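Local coordinates for UPF0147 protein Ta0600 (PDB 2QSB) that is of unknown function but folds as a compact four-helix bundle and belongs to the uncharacterised UPF0147 family, at residues 27-32 with 69-74; 20-25 with 76-81. One frame throughout, in Å; residues are numbered along the deposited sequence. Where two conformers were deposited one is given.

How the interactions relate
Both contacts fasten helix 72-88 into the bundle, interaction 1 at its first turn and interaction 2 one to two turns further on. Interaction 1 sits at one end of the fold, where the starts of helices 30-43 and 72-88 meet, and mixes buried valines with prolines and a surface hydrogen bond. Interaction 2 lies deeper, pairing the end of helix 6-23 with helix 72-88 through branched aliphatic tips, with two carboxylates and a water on its more open side. The two join where L22 CD1 packs against V32 CG1 at 4.0 Å; the polar sides meet at D25, which also holds T27 of interaction 1.

Interaction 1. Residues 27-32 with 69-74; sequences TVPKNV and NVPAHG
H73 and T27 make the polar link between the segments: ring atom NE2 donates to the threonine OG1 at 2.8 Å, the hydroxyl lying near the ring edge but 19° out of its plane. The two side chains cross at about a right angle. The imidazole reaches back to the loop because its CG stands between the backbone N and the carbonyl carbon (chi1 71°). T27 OG1 is also hydrogen-bonded to D25 OD1, an arrangement consistent with the hydroxyl donating to that carboxylate while accepting from NE2, so D25 probably helps orient the hydroxyl that accepts from H73.

The apolar part is built around two prolines. The CD corners of P29 and P71 meet at 3.7 Å, the rings reaching toward each other. Each ring also rests on backbone oxygen of the opposite segment: P71 CG lies 3.7 Å from T27 O, and P29 CG lies 3.7 Å from N69 O. Further inside, V32 CG2 touches V70 CG2 at 3.7 Å, and M64 of helix 50-65 packs on both valines. V28 sends CG1 against the backbone of G74, 4.0 Å from its CA, where the glycine has no side chain to intervene; this is also where the two segments' backbones come nearest, V28 CA to G74 CA 6.1 Å. L22 of helix 6-23 covers V28 and V32 from within the bundle.

Both segments carry a Val-Pro pair whose proline is the N-cap residue, P29 for helix 30-43 and P71 for helix 72-88. Two helix starts, each with a proline at the N-cap position, lie side by side and close one end of this four-helix bundle.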
ATOM      1  N   THR A  27      15.905  -0.066  -2.334  1.00 12.53           N
ATOM      2  CA  THR A  27      16.366  -1.053  -1.335  1.00 12.74           C
ATOM      3  C   THR A  27      15.369  -2.190  -1.098  1.00 12.48           C
ATOM      4  O   THR A  27      15.639  -3.066  -0.281  1.00 13.75           O
ATOM      5  CB  THR A  27      16.724  -0.422   0.002  1.00 12.98           C
ATOM      6  OG1 THR A  27      15.545   0.058   0.660  1.00 12.70           O
ATOM      7  CG2 THR A  27      17.745   0.669  -0.152  1.00 14.58           C
ATOM      8  N   VAL A  28      14.229  -2.174  -1.786  1.00 12.03           N
ATOM      9  CA  VAL A  28      13.321  -3.326  -1.758  1.00 12.42           C
ATOM     10  C   VAL A  28      13.297  -3.954  -3.154  1.00 12.83           C
ATOM     11  O   VAL A  28      13.733  -3.326  -4.116  1.00 13.80           O
ATOM     12  CB  VAL A  28      11.901  -2.943  -1.277  1.00 11.95           C
ATOM     13  CG1 VAL A  28      11.998  -2.274   0.104  1.00 13.08           C
ATOM     14  CG2 VAL A  28      11.169  -2.040  -2.302  1.00 13.54           C
ATOM     15  N   PRO A  29      12.851  -5.211  -3.270  1.00 13.18           N
ATOM     16  CA  PRO A  29      12.872  -5.853  -4.570  1.00 14.05           C
ATOM     17  C   PRO A  29      11.962  -5.187  -5.584  1.00 13.12           C
ATOM     18  O   PRO A  29      10.979  -4.518  -5.253  1.00 12.61           O
ATOM     19  CB  PRO A  29      12.413  -7.283  -4.264  1.00 15.01           C
ATOM     20  CG  PRO A  29      12.790  -7.505  -2.805  1.00 15.26           C
ATOM     21  CD  PRO A  29      12.480  -6.156  -2.195  1.00 13.76           C
ATOM     22  N   LYS A  30      12.308  -5.407  -6.846  0.50 13.40           N
ATOM     23  CA  LYS A  30      11.529  -4.950  -7.989  0.50 13.28           C
ATOM     24  C   LYS A  30      10.049  -5.253  -7.828  0.50 12.72           C
ATOM     25  O   LYS A  30       9.208  -4.388  -8.084  0.50 11.76           O
ATOM     26  CB  LYS A  30      12.028  -5.643  -9.259  0.50 14.16           C
ATOM     27  CG  LYS A  30      11.583  -4.952 -10.540  0.50 17.29           C
ATOM     28  CD  LYS A  30      12.509  -5.328 -11.697  0.50 20.55           C
ATOM     29  CE  LYS A  30      13.014  -4.103 -12.474  0.50 23.00           C
ATOM     30  NZ  LYS A  30      12.097  -3.623 -13.552  0.50 25.19           N
ATOM     31  N   ASN A  31       9.730  -6.467  -7.383  1.00 12.62           N
ATOM     32  CA  ASN A  31       8.329  -6.893  -7.337  1.00 13.44           C
ATOM     33  C   ASN A  31       7.559  -6.097  -6.290  1.00 12.34           C
ATOM     34  O   ASN A  31       6.386  -5.809  -6.497  1.00 12.21           O
ATOM     35  CB  ASN A  31       8.138  -8.414  -7.198  1.00 14.32           C
ATOM     36  CG  ASN A  31       8.515  -8.955  -5.815  1.00 16.00           C
ATOM     37  OD1 ASN A  31       9.354  -8.407  -5.108  1.00 15.09           O
ATOM     38  ND2 ASN A  31       7.907 -10.092  -5.447  1.00 19.21           N
ATOM     39  N   VAL A  32       8.230  -5.680  -5.223  1.00 11.30           N
ATOM     40  CA  VAL A  32       7.589  -4.825  -4.216  1.00 11.18           C
ATOM     41  C   VAL A  32       7.341  -3.426  -4.781  1.00 10.72           C
ATOM     42  O   VAL A  32       6.255  -2.864  -4.579  1.00 10.57           O
ATOM     43  CB  VAL A  32       8.414  -4.740  -2.922  1.00 11.13           C
ATOM     44  CG1 VAL A  32       7.784  -3.763  -1.911  1.00 12.45           C
ATOM     45  CG2 VAL A  32       8.575  -6.136  -2.306  1.00 12.97           C
ATOM     46  N   ASN A  69      11.612 -12.945   0.330  1.00 17.16           N
ATOM     47  CA  ASN A  69      12.677 -12.128  -0.256  1.00 16.49           C
ATOM     48  C   ASN A  69      12.624 -10.670   0.166  1.00 15.43           C
ATOM     49  O   ASN A  69      13.556  -9.915  -0.078  1.00 16.33           O
ATOM     50  CB  ASN A  69      12.663 -12.250  -1.786  1.00 18.26           C
ATOM     51  CG  ASN A  69      13.026 -13.649  -2.248  1.00 22.65           C
ATOM     52  OD1 ASN A  69      13.979 -14.243  -1.741  1.00 27.57           O
ATOM     53  ND2 ASN A  69      12.239 -14.198  -3.160  1.00 26.75           N
ATOM     54  N   VAL A  70      11.531 -10.248   0.802  1.00 13.31           N
ATOM     55  CA  VAL A  70      11.422  -8.861   1.196  1.00 12.26           C
ATOM     56  C   VAL A  70      12.289  -8.605   2.451  1.00 11.76           C
ATOM     57  O   VAL A  70      12.176  -9.316   3.430  1.00 12.18           O
ATOM     58  CB  VAL A  70       9.945  -8.489   1.438  1.00 11.87           C
ATOM     59  CG1 VAL A  70       9.820  -7.025   1.800  1.00 11.69           C
ATOM     60  CG2 VAL A  70       9.142  -8.795   0.185  1.00 13.68           C
ATOM     61  N   PRO A  71      13.130  -7.561   2.442  1.00 10.85           N
ATOM     62  CA  PRO A  71      13.950  -7.240   3.629  1.00 11.29           C
ATOM     63  C   PRO A  71      13.090  -6.736   4.776  1.00 10.29           C
ATOM     64  O   PRO A  71      12.002  -6.177   4.567  1.00 10.23           O
ATOM     65  CB  PRO A  71      14.855  -6.093   3.125  1.00 13.03           C
ATOM     66  CG  PRO A  71      14.092  -5.489   1.990  1.00 14.07           C
ATOM     67  CD  PRO A  71      13.386  -6.642   1.320  1.00 12.08           C
ATOM     68  N   ALA A  72      13.589  -6.889   5.993  1.00 10.27           N
ATOM     69  CA  ALA A  72      12.838  -6.530   7.177  1.00 10.38           C
ATOM     70  C   ALA A  72      12.281  -5.121   7.113  1.00 10.60           C
ATOM     71  O   ALA A  72      11.124  -4.890   7.482  1.00 10.28           O
ATOM     72  CB  ALA A  72      13.724  -6.683   8.428  1.00 12.09           C
ATOM     73  N   HIS A  73      13.092  -4.145   6.700  1.00 10.53           N
ATOM     74  CA  HIS A  73      12.596  -2.766   6.703  1.00 10.29           C
ATOM     75  C   HIS A  73      11.458  -2.589   5.709  1.00 10.38           C
ATOM     76  O   HIS A  73      10.523  -1.801   5.955  1.00 10.34           O
ATOM     77  CB  HIS A  73      13.701  -1.733   6.428  1.00 11.60           C
ATOM     78  CG  HIS A  73      14.216  -1.731   5.023  1.00 11.73           C
ATOM     79  ND1 HIS A  73      15.120  -2.658   4.552  1.00 12.38           N
ATOM     80  CD2 HIS A  73      13.933  -0.914   3.984  1.00 13.65           C
ATOM     81  CE1 HIS A  73      15.381  -2.399   3.281  1.00 13.28           C
ATOM     82  NE2 HIS A  73      14.665  -1.347   2.912  1.00 13.37           N
ATOM     83  N   GLY A  74      11.506  -3.333   4.601  1.00 10.25           N
ATOM     84  CA  GLY A  74      10.423  -3.257   3.599  1.00  9.32           C
ATOM     85  C   GLY A  74       9.162  -3.911   4.125  1.00  8.69           C
ATOM     86  O   GLY A  74       8.065  -3.437   3.851  1.00  8.88           O
TER

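Interaction 2. Residues 20-25 with 76-81; sequences DELSQD and TDLYTI
D25 and D77 bring their carboxylates together through one oxygen each, the two OD2 atoms 4.4 Å apart, without stacking. Each OD2 lies only about 5° out of the plane of the other carboxylate, so neither group covers a face of its partner. A water between them donates to both, at 3.2 Å to D77 OD2 and more weakly, at 3.4 Å, to D25 OD2. Seen from D77 OD2 it stands well off to one face, about 53° out of that carboxylate's plane, whereas it is less steeply tilted from the plane of D25. It may thereby soften the repulsion of two like charges, whose closeness would tend to raise the proton affinity of one of them. The other oxygen of D25, OD1, has T27 as its partner, which probably helps fix the rotation of the group.

Deeper in the bundle the contact turns apolar, and L22 carries it. Its CG is anti to the backbone N (chi1 -177°), which sends the branched end across to helix 72-88. This is interior packing of a four-helix bundle, in which all four helices contribute: A36 of helix 30-43 backs L22, L61 and M64 of helix 50-65 meet L78, and I81 also packs on V15, L18 and L19 of helix 6-23. At the meeting point L22 CD2 touches L78 CD2 at 3.8 Å, the side chains crossing at about a right angle, and I81 CD1 at 4.1 Å. The other branch of L22, CD1, passes near D77 CB at 4.4 Å.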
ATOM      1  N   ASP A  20       3.892   5.778  -2.670  1.00  8.69           N
ATOM      2  CA  ASP A  20       4.784   6.406  -3.633  1.00  8.91           C
ATOM      3  C   ASP A  20       6.245   6.223  -3.245  1.00  9.15           C
ATOM      4  O   ASP A  20       7.083   5.852  -4.097  1.00  9.83           O
ATOM      5  CB  ASP A  20       4.439   7.864  -3.853  1.00  9.65           C
ATOM      6  CG  ASP A  20       5.098   8.376  -5.113  1.00 10.93           C
ATOM      7  OD1 ASP A  20       4.561   8.077  -6.205  1.00 11.78           O
ATOM      8  OD2 ASP A  20       6.153   9.022  -5.005  1.00 12.19           O
ATOM      9  N   GLU A  21       6.559   6.483  -1.982  1.00  9.85           N
ATOM     10  CA  GLU A  21       7.906   6.251  -1.499  1.00  9.99           C
ATOM     11  C   GLU A  21       8.349   4.803  -1.727  1.00 10.44           C
ATOM     12  O   GLU A  21       9.459   4.554  -2.179  1.00 11.12           O
ATOM     13  CB  GLU A  21       7.979   6.609  -0.009  1.00 11.31           C
ATOM     14  CG  GLU A  21       7.885   8.111   0.275  1.00 13.72           C
ATOM     15  CD  GLU A  21       9.066   8.881  -0.275  1.00 17.37           C
ATOM     16  OE1 GLU A  21      10.140   8.786   0.349  1.00 21.42           O
ATOM     17  OE2 GLU A  21       8.936   9.571  -1.311  1.00 18.50           O
ATOM     18  N   LEU A  22       7.485   3.848  -1.403  1.00  9.27           N
ATOM     19  CA  LEU A  22       7.843   2.438  -1.542  1.00  9.50           C
ATOM     20  C   LEU A  22       8.127   2.120  -3.008  1.00  9.63           C
ATOM     21  O   LEU A  22       9.054   1.348  -3.324  1.00 10.55           O
ATOM     22  CB  LEU A  22       6.723   1.557  -0.935  1.00  9.67           C
ATOM     23  CG  LEU A  22       6.989   0.055  -0.940  1.00  9.39           C
ATOM     24  CD1 LEU A  22       8.237  -0.250  -0.115  1.00 12.24           C
ATOM     25  CD2 LEU A  22       5.785  -0.658  -0.376  1.00 11.21           C
ATOM     26  N   SER A  23       7.322   2.673  -3.919  1.00  9.23           N
ATOM     27  CA  SER A  23       7.485   2.394  -5.341  1.00 10.58           C
ATOM     28  C   SER A  23       8.823   2.891  -5.869  1.00 11.11           C
ATOM     29  O   SER A  23       9.298   2.418  -6.901  1.00 12.07           O
ATOM     30  CB  SER A  23       6.330   3.008  -6.140  1.00 11.25           C
ATOM     31  OG  SER A  23       6.527   4.407  -6.374  1.00 10.85           O
ATOM     32  N   GLN A  24       9.412   3.863  -5.177  1.00 11.14           N
ATOM     33  CA  GLN A  24      10.680   4.477  -5.603  1.00 11.87           C
ATOM     34  C   GLN A  24      11.880   3.950  -4.802  1.00 12.25           C
ATOM     35  O   GLN A  24      13.007   4.417  -4.990  1.00 14.27           O
ATOM     36  CB  GLN A  24      10.625   6.004  -5.446  1.00 13.56           C
ATOM     37  CG  GLN A  24       9.562   6.715  -6.293  1.00 13.61           C
ATOM     38  CD  GLN A  24       9.660   6.354  -7.739  1.00 15.56           C
ATOM     39  OE1 GLN A  24       8.829   5.613  -8.295  1.00 17.43           O
ATOM     40  NE2 GLN A  24      10.712   6.841  -8.365  1.00 14.73           N
ATOM     41  N   ASP A  25      11.656   2.974  -3.931  1.00 11.89           N
ATOM     42  CA  ASP A  25      12.684   2.554  -2.994  1.00 12.27           C
ATOM     43  C   ASP A  25      13.560   1.457  -3.596  1.00 12.57           C
ATOM     44  O   ASP A  25      13.154   0.320  -3.686  1.00 12.80           O
ATOM     45  CB  ASP A  25      12.009   2.045  -1.713  1.00 13.02           C
ATOM     46  CG  ASP A  25      12.996   1.767  -0.628  1.00 13.60           C
ATOM     47  OD1 ASP A  25      14.222   1.784  -0.898  1.00 13.82           O
ATOM     48  OD2 ASP A  25      12.536   1.495   0.495  1.00 18.57           O
ATOM     49  N   THR A  76       8.225  -3.944   7.266  1.00  8.51           N
ATOM     50  CA  THR A  76       7.637  -2.953   8.153  1.00  8.88           C
ATOM     51  C   THR A  76       6.952  -1.861   7.351  1.00  8.23           C
ATOM     52  O   THR A  76       5.855  -1.420   7.714  1.00  8.60           O
ATOM     53  CB  THR A  76       8.669  -2.397   9.114  1.00  9.14           C
ATOM     54  OG1 THR A  76       9.142  -3.492   9.899  1.00 11.23           O
ATOM     55  CG2 THR A  76       8.043  -1.343  10.016  1.00 11.79           C
ATOM     56  N   ASP A  77       7.576  -1.410   6.255  1.00  8.43           N
ATOM     57  CA  ASP A  77       6.934  -0.384   5.432  1.00  8.78           C
ATOM     58  C   ASP A  77       5.588  -0.873   4.901  1.00  8.09           C
ATOM     59  O   ASP A  77       4.616  -0.107   4.871  1.00  8.15           O
ATOM     60  CB  ASP A  77       7.878   0.052   4.299  1.00  9.55           C
ATOM     61  CG  ASP A  77       9.044   0.900   4.799  1.00 12.23           C
ATOM     62  OD1 ASP A  77       9.046   1.375   5.946  1.00 14.24           O
ATOM     63  OD2 ASP A  77       9.957   1.073   3.990  1.00 17.16           O
ATOM     64  N   LEU A  78       5.539  -2.146   4.494  1.00  7.87           N
ATOM     65  CA  LEU A  78       4.300  -2.746   4.040  1.00  7.90           C
ATOM     66  C   LEU A  78       3.278  -2.805   5.175  1.00  7.55           C
ATOM     67  O   LEU A  78       2.124  -2.427   4.984  1.00  7.68           O
ATOM     68  CB  LEU A  78       4.559  -4.128   3.457  1.00  8.34           C
ATOM     69  CG  LEU A  78       5.259  -4.152   2.081  1.00  8.79           C
ATOM     70  CD1 LEU A  78       5.840  -5.515   1.826  1.00 11.10           C
ATOM     71  CD2 LEU A  78       4.254  -3.806   0.983  1.00  9.68           C
ATOM     72  N   TYR A  79       3.680  -3.251   6.365  1.00  7.73           N
ATOM     73  CA  TYR A  79       2.750  -3.305   7.483  1.00  8.29           C
ATOM     74  C   TYR A  79       2.226  -1.936   7.890  1.00  7.92           C
ATOM     75  O   TYR A  79       1.074  -1.813   8.295  1.00  8.22           O
ATOM     76  CB  TYR A  79       3.370  -4.003   8.685  1.00  8.74           C
ATOM     77  CG  TYR A  79       3.544  -5.482   8.522  1.00  8.99           C
ATOM     78  CD1 TYR A  79       2.507  -6.287   8.049  1.00  9.37           C
ATOM     79  CD2 TYR A  79       4.740  -6.082   8.900  1.00 10.27           C
ATOM     80  CE1 TYR A  79       2.680  -7.675   7.899  1.00 10.48           C
ATOM     81  CE2 TYR A  79       4.914  -7.458   8.786  1.00 12.15           C
ATOM     82  CZ  TYR A  79       3.884  -8.235   8.287  1.00 11.22           C
ATOM     83  OH  TYR A  79       4.063  -9.602   8.158  1.00 15.08           O
ATOM     84  N   THR A  80       3.055  -0.897   7.779  1.00  7.64           N
ATOM     85  CA  THR A  80       2.597   0.459   8.090  1.00  8.24           C
ATOM     86  C   THR A  80       1.451   0.866   7.155  1.00  7.77           C
ATOM     87  O   THR A  80       0.407   1.380   7.605  1.00  8.37           O
ATOM     88  CB  THR A  80       3.781   1.431   7.947  1.00  8.91           C
ATOM     89  OG1 THR A  80       4.792   1.034   8.872  1.00 10.71           O
ATOM     90  CG2 THR A  80       3.386   2.878   8.207  1.00  9.67           C
ATOM     91  N   ILE A  81       1.622   0.608   5.846  1.00  7.34           N
ATOM     92  CA  ILE A  81       0.584   0.949   4.878  1.00  7.61           C
ATOM     93  C   ILE A  81      -0.670   0.097   5.106  1.00  7.86           C
ATOM     94  O   ILE A  81      -1.799   0.633   5.113  1.00  8.05           O
ATOM     95  CB  ILE A  81       1.128   0.798   3.455  1.00  7.26           C
ATOM     96  CG1 ILE A  81       2.252   1.794   3.198  1.00  8.69           C
ATOM     97  CG2 ILE A  81       0.008   0.996   2.451  1.00  8.97           C
ATOM     98  CD1 ILE A  81       3.150   1.422   2.019  1.00  8.51           C
TER
HETATM   99  O   HOH W   1       9.524   2.827   1.406  1.00 22.19           O